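Local coordinates for leucine-rich repeat protein (Bacteroides thetaiotaomicron, PDB 4ECN) that is of unknown function but, as an extracellular protein built around leucine-rich repeats, probably binds other proteins, at residues L588-T593 and P611-A616; T598-D603 and C615-Q620; Y644-V649 and K671-S676. All coordinates share one frame; numbering follows the deposited sequence.

Following the chain from its N terminus, contact 1 opens first: 588-593, in the loop leading to strand 596-601, is met by 611-616, in the loop leading to strand 616-617. Contact 2 opens inside that span, at 598-603, and ends on the same stretch, overlapping it at Cys615 and Ala616 and running on to Gln620; Phe614 of contact 1 packs on Leu600 and Leu602 of contact 2. Contact 3 (644-649 with 671-676) comes later, in series, and closes its own loop between strands 646-650 and 675-679. Tyr644 touches residues 618-620, so contacts 2 and 3 abut where strand 596-601 passes on to the strands that follow.

Contact 1 (L588-T593 and P611-A616); sequences LEAFGT and PEDFCA
In this leucine-rich repeat solenoid, the loop 588-593 leading to strand 596-601 lies along the loop 611-616 that leads to the next strand, and Phe591 meets Phe614 through both backbone and ring. Phe591 N donates to Phe614 O over 2.7 Å with an N-H...O angle of 161°. The amide of Gly592 adds weak bonds to the carbonyl oxygens of Asp613 and Phe614, so Phe614 O serves two successive amides; it also sits at the edge of the Phe591 ring, near its plane. The ring pair is T-shaped, with planes at 83° and the CD2-CE2 edge of Phe591 turned to the face of Phe614, where CE2 comes 3.7 Å from Phe614 CZ. Such coil-on-coil packing of apolar side chains fills the inside of the repeat superhelix, and here the ring of Phe614 also rests on Leu600, while Phe591 reaches Leu569 and Leu575. Although the CB of Phe614 starts away from 588-593, CG lies anti to the backbone N (chi1 -177°), which turns the ring back against that loop. Both methyls of Leu588 then border its CE1 corner, CD2 at 4.0 Å from Phe614 CE1. Replacing Phe614 with a serine would probably leave the edge of Phe591 without its aromatic face and open a gap beside Leu588. Crossing Leu588 at about a right angle, the Pro611 ring brings CD to 3.9 Å from Leu588 CB. Pro611 begins a type I turn, closed by Phe614 N bonding to Pro611 O at 2.8 Å.

Contact 2 (T598-D603 and C615-Q620); sequences TDLKLD and CAFTDQ
Leu600 and Thr598 meet the 615-620 segment on two different sides, one turned into the core of the leucine-rich repeat solenoid and the other toward solvent. Leu600 and Leu602 occupy the two leucine positions of an LxLxxN repeat signature that ends at Asn605, whose ND2 donates to Leu602 O. The backbones have parted here: beyond residue 617 the second segment swings aside, and Leu600 takes its backbone bonding with Gly625 of the following strand. What remains between the segments is carried by side chains.

On the buried side the touches across this contact are longer. CD2 of Leu600 lies at the edge of the Phe617 ring, near its plane, 4.0 Å from Phe617 CE1. The two side chains cross at about a right angle. The same methyl approaches Cys615 SG at 4.3 Å, so one leucine branch touches both residues. Leu578 of the preceding strand, and Leu624 and Phe626 in or just after strand 623-625, also pack on Leu600, and the ring of Phe617 itself meets that of Phe638 with planes about 20° apart.

The outer side is more polar and more exposed, yet it makes the closest contacts. A single hydrogen bond joins Thr598 OG1 to Thr618 OG1 at 2.8 Å, and either hydroxyl could be the donor. Thr618 OG1 sits between its own backbone N and carbonyl carbon (chi1 69°), where it also receives a weak 3.5 Å bond from Gln620 N; the hydroxyl thus ties residues 618-620 to the preceding coil. Thr598 CG2 lies alongside Gln620, 3.6 Å from Gln620 CB. Beyond that atom the glutamine chain bends at chi2 and leads its amide, OE1 and NE2, away from Thr598.

Contact 3 (Y644-V649 and K671-S676); sequences YVMGSV and KGINAS
Met646 and Ala675 form a parallel beta bridge between adjacent coils of the leucine-rich repeat sheet, and the bonds round it set the register of the whole contact. Met646 N donates to Asn674 O at 2.8 Å, and Ser676 N donates to Met646 O at 3.1 Å. Two residues further back, a side chain takes over: Asn674 ND2, rather than the backbone N of Asn674, reaches Tyr644 O at 2.8 Å with an N-H...O angle of 158°. The acceptor lies close to the plane of the Asn674 amide. With CG placed between the backbone N and the carbonyl carbon (chi1 54°), the amide is brought over to the 644-646 backbone, and its orientation is further fixed by a weak bond from Asn639 N to OD1.

Next come the apolar contacts. Met646, present as selenomethionine, runs out extended and then bends at its last torsion (chi3 -64°), which carries CE back over the second segment, 3.8 Å from Ile673 CG2 and against the methyl of Ala675. Ile673 and Val649 meet end on, CG2 of Val649 standing 3.8 Å from CG2 of Ile673. Val621, Leu624 and Phe638 pack on Met646 from outside the contact, and Leu624 also touches Val649, while Ser697 OG takes the Ile673 N-H.

Both segments turn a corner, at Gly647 and at Ser676, and backbone bonding carries on from Gly647 to Thr677 and then from Val649 to Thr677 and Thr679. Just before the corner, CG1 of Val645 lies against the Ser676 hydroxyl, and a water donates to Val645 O at 3.2 Å while lying 3.3 Å from Ser676 OG.

Contact 1 (L588-T593 and P611-A616)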
# COMPACT_ATOMS: atom_id res chain seq x y z
N LEU A 588 -20.49 -11.45 20.71
CA LEU A 588 -19.17 -12.07 20.87
C LEU A 588 -19.23 -13.49 21.43
O LEU A 588 -20.10 -13.81 22.25
CB LEU A 588 -18.27 -11.25 21.81
CG LEU A 588 -17.84 -9.85 21.39
CD1 LEU A 588 -17.03 -9.22 22.47
CD2 LEU A 588 -17.04 -9.86 20.13
N GLU A 589 -18.26 -14.31 21.05
CA GLU A 589 -18.07 -15.66 21.59
C GLU A 589 -16.66 -15.72 22.11
O GLU A 589 -15.79 -15.05 21.56
CB GLU A 589 -18.37 -16.75 20.54
CG GLU A 589 -19.84 -16.88 20.19
CD GLU A 589 -20.64 -17.86 21.02
OE1 GLU A 589 -20.11 -18.94 21.34
OE2 GLU A 589 -21.85 -17.60 21.24
N ALA A 590 -16.42 -16.44 23.18
CA ALA A 590 -15.08 -16.45 23.76
C ALA A 590 -14.12 -17.38 23.01
O ALA A 590 -14.55 -18.36 22.39
CB ALA A 590 -15.16 -16.89 25.21
N PHE A 591 -12.81 -17.04 23.05
CA PHE A 591 -11.67 -17.82 22.58
C PHE A 591 -11.16 -18.72 23.71
O PHE A 591 -10.62 -19.80 23.48
CB PHE A 591 -10.53 -16.91 22.10
CG PHE A 591 -10.80 -16.16 20.82
CD1 PHE A 591 -10.54 -16.75 19.59
CD2 PHE A 591 -11.27 -14.86 20.85
CE1 PHE A 591 -10.80 -16.06 18.40
CE2 PHE A 591 -11.51 -14.17 19.66
CZ PHE A 591 -11.28 -14.77 18.44
N GLY A 592 -11.33 -18.22 24.92
CA GLY A 592 -10.86 -18.86 26.13
C GLY A 592 -9.56 -18.23 26.55
O GLY A 592 -8.90 -17.56 25.75
N THR A 593 -9.18 -18.46 27.81
CA THR A 593 -7.98 -17.90 28.46
C THR A 593 -6.67 -18.57 27.96
O THR A 593 -5.59 -18.12 28.32
CB THR A 593 -8.13 -18.08 29.96
OG1 THR A 593 -8.37 -19.47 30.25
CG2 THR A 593 -9.27 -17.21 30.53
N PRO A 611 -17.44 -11.29 26.95
CA PRO A 611 -17.41 -12.46 27.87
C PRO A 611 -16.21 -12.44 28.83
O PRO A 611 -15.10 -12.12 28.38
CB PRO A 611 -17.32 -13.66 26.93
CG PRO A 611 -17.82 -13.15 25.62
CD PRO A 611 -17.42 -11.72 25.54
N GLU A 612 -16.42 -12.77 30.15
CA GLU A 612 -15.38 -12.74 31.22
C GLU A 612 -14.18 -13.67 30.85
O GLU A 612 -13.07 -13.49 31.38
CB GLU A 612 -15.99 -13.10 32.60
CG GLU A 612 -15.24 -12.56 33.82
CD GLU A 612 -16.02 -12.19 35.09
OE1 GLU A 612 -17.19 -11.74 34.97
OE2 GLU A 612 -15.42 -12.24 36.19
N ASP A 613 -14.40 -14.59 29.88
CA ASP A 613 -13.44 -15.55 29.34
C ASP A 613 -13.15 -15.29 27.84
O ASP A 613 -12.68 -16.20 27.15
CB ASP A 613 -13.99 -16.99 29.53
CG ASP A 613 -15.36 -17.30 28.91
OD1 ASP A 613 -16.10 -16.35 28.57
OD2 ASP A 613 -15.71 -18.51 28.81
N PHE A 614 -13.42 -14.04 27.32
CA PHE A 614 -13.23 -13.69 25.91
C PHE A 614 -11.89 -14.18 25.42
O PHE A 614 -11.83 -14.90 24.43
CB PHE A 614 -13.39 -12.18 25.63
CG PHE A 614 -13.28 -11.85 24.16
CD1 PHE A 614 -14.28 -12.22 23.26
CD2 PHE A 614 -12.15 -11.19 23.66
CE1 PHE A 614 -14.15 -11.95 21.89
CE2 PHE A 614 -12.03 -10.92 22.29
CZ PHE A 614 -13.03 -11.30 21.41
N CYS A 615 -10.81 -13.80 26.13
CA CYS A 615 -9.43 -14.21 25.89
C CYS A 615 -8.56 -13.81 27.07
O CYS A 615 -9.02 -13.29 28.10
CB CYS A 615 -8.89 -13.62 24.59
SG CYS A 615 -8.52 -11.84 24.68
N ALA A 616 -7.26 -14.08 26.89
CA ALA A 616 -6.13 -13.74 27.73
C ALA A 616 -5.21 -12.83 26.93
O ALA A 616 -5.44 -12.63 25.73
CB ALA A 616 -5.43 -14.99 28.19

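Contact 2 (T598-D603 and C615-Q620)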
# COMPACT_ATOMS: atom_id res chain seq x y z
N THR A 598 -1.85 -10.35 21.81
CA THR A 598 -0.97 -9.18 21.97
C THR A 598 -1.74 -7.96 21.51
O THR A 598 -1.57 -6.87 22.07
CB THR A 598 0.36 -9.32 21.20
OG1 THR A 598 0.97 -10.59 21.47
CG2 THR A 598 1.32 -8.21 21.52
N ASP A 599 -2.60 -8.16 20.50
CA ASP A 599 -3.39 -7.08 19.94
C ASP A 599 -4.82 -7.49 19.77
O ASP A 599 -5.11 -8.57 19.27
CB ASP A 599 -2.80 -6.62 18.59
CG ASP A 599 -1.60 -5.70 18.72
OD1 ASP A 599 -1.79 -4.50 19.06
OD2 ASP A 599 -0.46 -6.15 18.41
N LEU A 600 -5.72 -6.60 20.18
CA LEU A 600 -7.15 -6.81 20.05
C LEU A 600 -7.77 -5.47 19.77
O LEU A 600 -7.58 -4.53 20.55
CB LEU A 600 -7.74 -7.49 21.30
CG LEU A 600 -9.24 -7.70 21.36
CD1 LEU A 600 -9.72 -8.66 20.27
CD2 LEU A 600 -9.67 -8.15 22.74
N LYS A 601 -8.43 -5.35 18.61
CA LYS A 601 -9.09 -4.14 18.14
C LYS A 601 -10.54 -4.47 17.80
O LYS A 601 -10.81 -5.09 16.77
CB LYS A 601 -8.34 -3.53 16.94
CG LYS A 601 -6.88 -3.09 17.18
CD LYS A 601 -6.73 -1.87 18.10
CE LYS A 601 -5.27 -1.52 18.23
NZ LYS A 601 -5.06 -0.24 18.95
N LEU A 602 -11.47 -4.13 18.70
CA LEU A 602 -12.89 -4.41 18.51
C LEU A 602 -13.69 -3.11 18.31
O LEU A 602 -14.92 -3.15 18.29
CB LEU A 602 -13.44 -5.20 19.71
CG LEU A 602 -12.91 -6.64 19.92
CD1 LEU A 602 -13.26 -7.14 21.29
CD2 LEU A 602 -13.43 -7.61 18.86
N ASP A 603 -12.99 -1.98 18.06
CA ASP A 603 -13.59 -0.66 17.90
C ASP A 603 -14.62 -0.59 16.77
O ASP A 603 -14.54 -1.34 15.81
CB ASP A 603 -12.52 0.39 17.62
CG ASP A 603 -11.32 0.28 18.53
OD1 ASP A 603 -10.43 -0.54 18.24
OD2 ASP A 603 -11.26 1.04 19.53
N CYS A 615 -10.81 -13.80 26.13
CA CYS A 615 -9.43 -14.21 25.89
C CYS A 615 -8.56 -13.81 27.07
O CYS A 615 -9.02 -13.29 28.10
CB CYS A 615 -8.89 -13.62 24.59
SG CYS A 615 -8.52 -11.84 24.68
N ALA A 616 -7.26 -14.08 26.89
CA ALA A 616 -6.13 -13.74 27.73
C ALA A 616 -5.21 -12.83 26.93
O ALA A 616 -5.44 -12.63 25.73
CB ALA A 616 -5.43 -14.99 28.19
N PHE A 617 -4.20 -12.24 27.58
CA PHE A 617 -3.30 -11.32 26.90
C PHE A 617 -1.85 -11.67 27.19
O PHE A 617 -1.57 -12.29 28.22
CB PHE A 617 -3.61 -9.87 27.33
CG PHE A 617 -5.03 -9.44 27.02
CD1 PHE A 617 -5.38 -9.01 25.73
CD2 PHE A 617 -6.02 -9.49 27.99
CE1 PHE A 617 -6.70 -8.64 25.44
CE2 PHE A 617 -7.33 -9.10 27.70
CZ PHE A 617 -7.67 -8.68 26.42
N THR A 618 -0.94 -11.28 26.27
CA THR A 618 0.50 -11.52 26.41
C THR A 618 1.18 -10.34 27.12
O THR A 618 0.57 -9.28 27.32
CB THR A 618 1.19 -11.81 25.04
OG1 THR A 618 1.21 -10.65 24.21
CG2 THR A 618 0.58 -12.97 24.31
N ASP A 619 2.45 -10.54 27.51
CA ASP A 619 3.32 -9.59 28.19
C ASP A 619 3.94 -8.58 27.16
O ASP A 619 4.94 -7.91 27.45
CB ASP A 619 4.42 -10.36 28.95
CG ASP A 619 5.38 -11.17 28.08
OD1 ASP A 619 4.92 -11.81 27.09
OD2 ASP A 619 6.58 -11.23 28.43
N GLN A 620 3.31 -8.47 25.98
CA GLN A 620 3.79 -7.63 24.89
C GLN A 620 2.73 -6.60 24.46
O GLN A 620 3.02 -5.80 23.58
CB GLN A 620 4.18 -8.50 23.67
CG GLN A 620 5.21 -9.62 23.90
CD GLN A 620 6.55 -9.16 24.46
OE1 GLN A 620 6.98 -7.99 24.33
NE2 GLN A 620 7.25 -10.09 25.11

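Contact 3 (Y644-V649 and K671-S676)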
# COMPACT_ATOMS: atom_id res chain seq x y z
N TYR A 644 3.33 -7.44 34.13
CA TYR A 644 3.47 -6.68 32.90
C TYR A 644 2.36 -5.62 32.86
O TYR A 644 1.18 -5.92 33.08
CB TYR A 644 3.47 -7.55 31.60
CG TYR A 644 3.52 -6.70 30.34
CD1 TYR A 644 4.66 -5.96 30.02
CD2 TYR A 644 2.38 -6.51 29.56
CE1 TYR A 644 4.67 -5.07 28.94
CE2 TYR A 644 2.39 -5.64 28.46
CZ TYR A 644 3.54 -4.92 28.15
OH TYR A 644 3.59 -4.06 27.08
N VAL A 645 2.75 -4.37 32.57
CA VAL A 645 1.79 -3.28 32.53
C VAL A 645 1.60 -2.84 31.08
O VAL A 645 2.50 -2.23 30.48
CB VAL A 645 2.23 -2.09 33.46
CG1 VAL A 645 1.27 -0.92 33.36
CG2 VAL A 645 2.36 -2.55 34.90
N MSE A 646 0.40 -3.13 30.53
CA MSE A 646 -0.03 -2.71 29.19
C MSE A 646 0.03 -1.19 29.04
O MSE A 646 -0.06 -0.48 30.05
CB MSE A 646 -1.46 -3.17 28.89
CG MSE A 646 -1.69 -4.66 29.08
SE MSE A 646 -3.56 -5.09 28.68
CE MSE A 646 -4.50 -4.07 30.11
N GLY A 647 0.20 -0.71 27.82
CA GLY A 647 0.25 0.73 27.57
C GLY A 647 -1.09 1.41 27.82
O GLY A 647 -1.12 2.49 28.44
N SER A 648 -2.20 0.79 27.36
CA SER A 648 -3.52 1.39 27.50
C SER A 648 -4.73 0.47 27.14
O SER A 648 -4.60 -0.50 26.38
CB SER A 648 -3.60 2.61 26.59
OG SER A 648 -3.30 2.29 25.24
N VAL A 649 -5.92 0.86 27.63
CA VAL A 649 -7.19 0.26 27.25
C VAL A 649 -8.07 1.40 26.81
O VAL A 649 -8.10 2.43 27.51
CB VAL A 649 -7.87 -0.63 28.31
CG1 VAL A 649 -7.15 -1.95 28.45
CG2 VAL A 649 -8.02 0.07 29.65
N LYS A 671 -10.66 -7.83 39.36
CA LYS A 671 -9.19 -7.98 39.28
C LYS A 671 -8.43 -6.70 38.84
O LYS A 671 -7.20 -6.71 38.84
CB LYS A 671 -8.81 -9.09 38.27
CG LYS A 671 -9.35 -10.50 38.55
CD LYS A 671 -9.07 -11.51 37.41
CE LYS A 671 -9.90 -11.31 36.14
NZ LYS A 671 -9.53 -12.26 35.04
N GLY A 672 -9.14 -5.66 38.44
CA GLY A 672 -8.53 -4.41 37.97
C GLY A 672 -7.97 -4.49 36.56
O GLY A 672 -8.20 -5.48 35.86
N ILE A 673 -7.22 -3.44 36.14
CA ILE A 673 -6.60 -3.32 34.81
C ILE A 673 -5.10 -3.02 34.95
O ILE A 673 -4.72 -2.04 35.61
CB ILE A 673 -7.28 -2.21 33.93
CG1 ILE A 673 -8.84 -2.24 33.98
CG2 ILE A 673 -6.74 -2.20 32.48
CD1 ILE A 673 -9.54 -1.13 33.25
N ASN A 674 -4.25 -3.82 34.28
CA ASN A 674 -2.80 -3.62 34.28
C ASN A 674 -2.41 -2.74 33.07
O ASN A 674 -1.88 -3.24 32.09
CB ASN A 674 -2.08 -4.96 34.28
CG ASN A 674 -2.50 -5.89 33.15
OD1 ASN A 674 -3.66 -6.28 33.02
ND2 ASN A 674 -1.54 -6.27 32.33
N ALA A 675 -2.72 -1.43 33.14
CA ALA A 675 -2.47 -0.49 32.05
C ALA A 675 -2.21 0.91 32.58
O ALA A 675 -2.87 1.35 33.53
CB ALA A 675 -3.64 -0.46 31.09
N SER A 676 -1.24 1.62 31.94
CA SER A 676 -0.83 2.97 32.32
C SER A 676 -1.91 3.99 32.00
O SER A 676 -2.11 4.90 32.79
CB SER A 676 0.46 3.34 31.61
OG SER A 676 1.47 2.38 31.85
O HOH W 1 3.55 0.77 29.93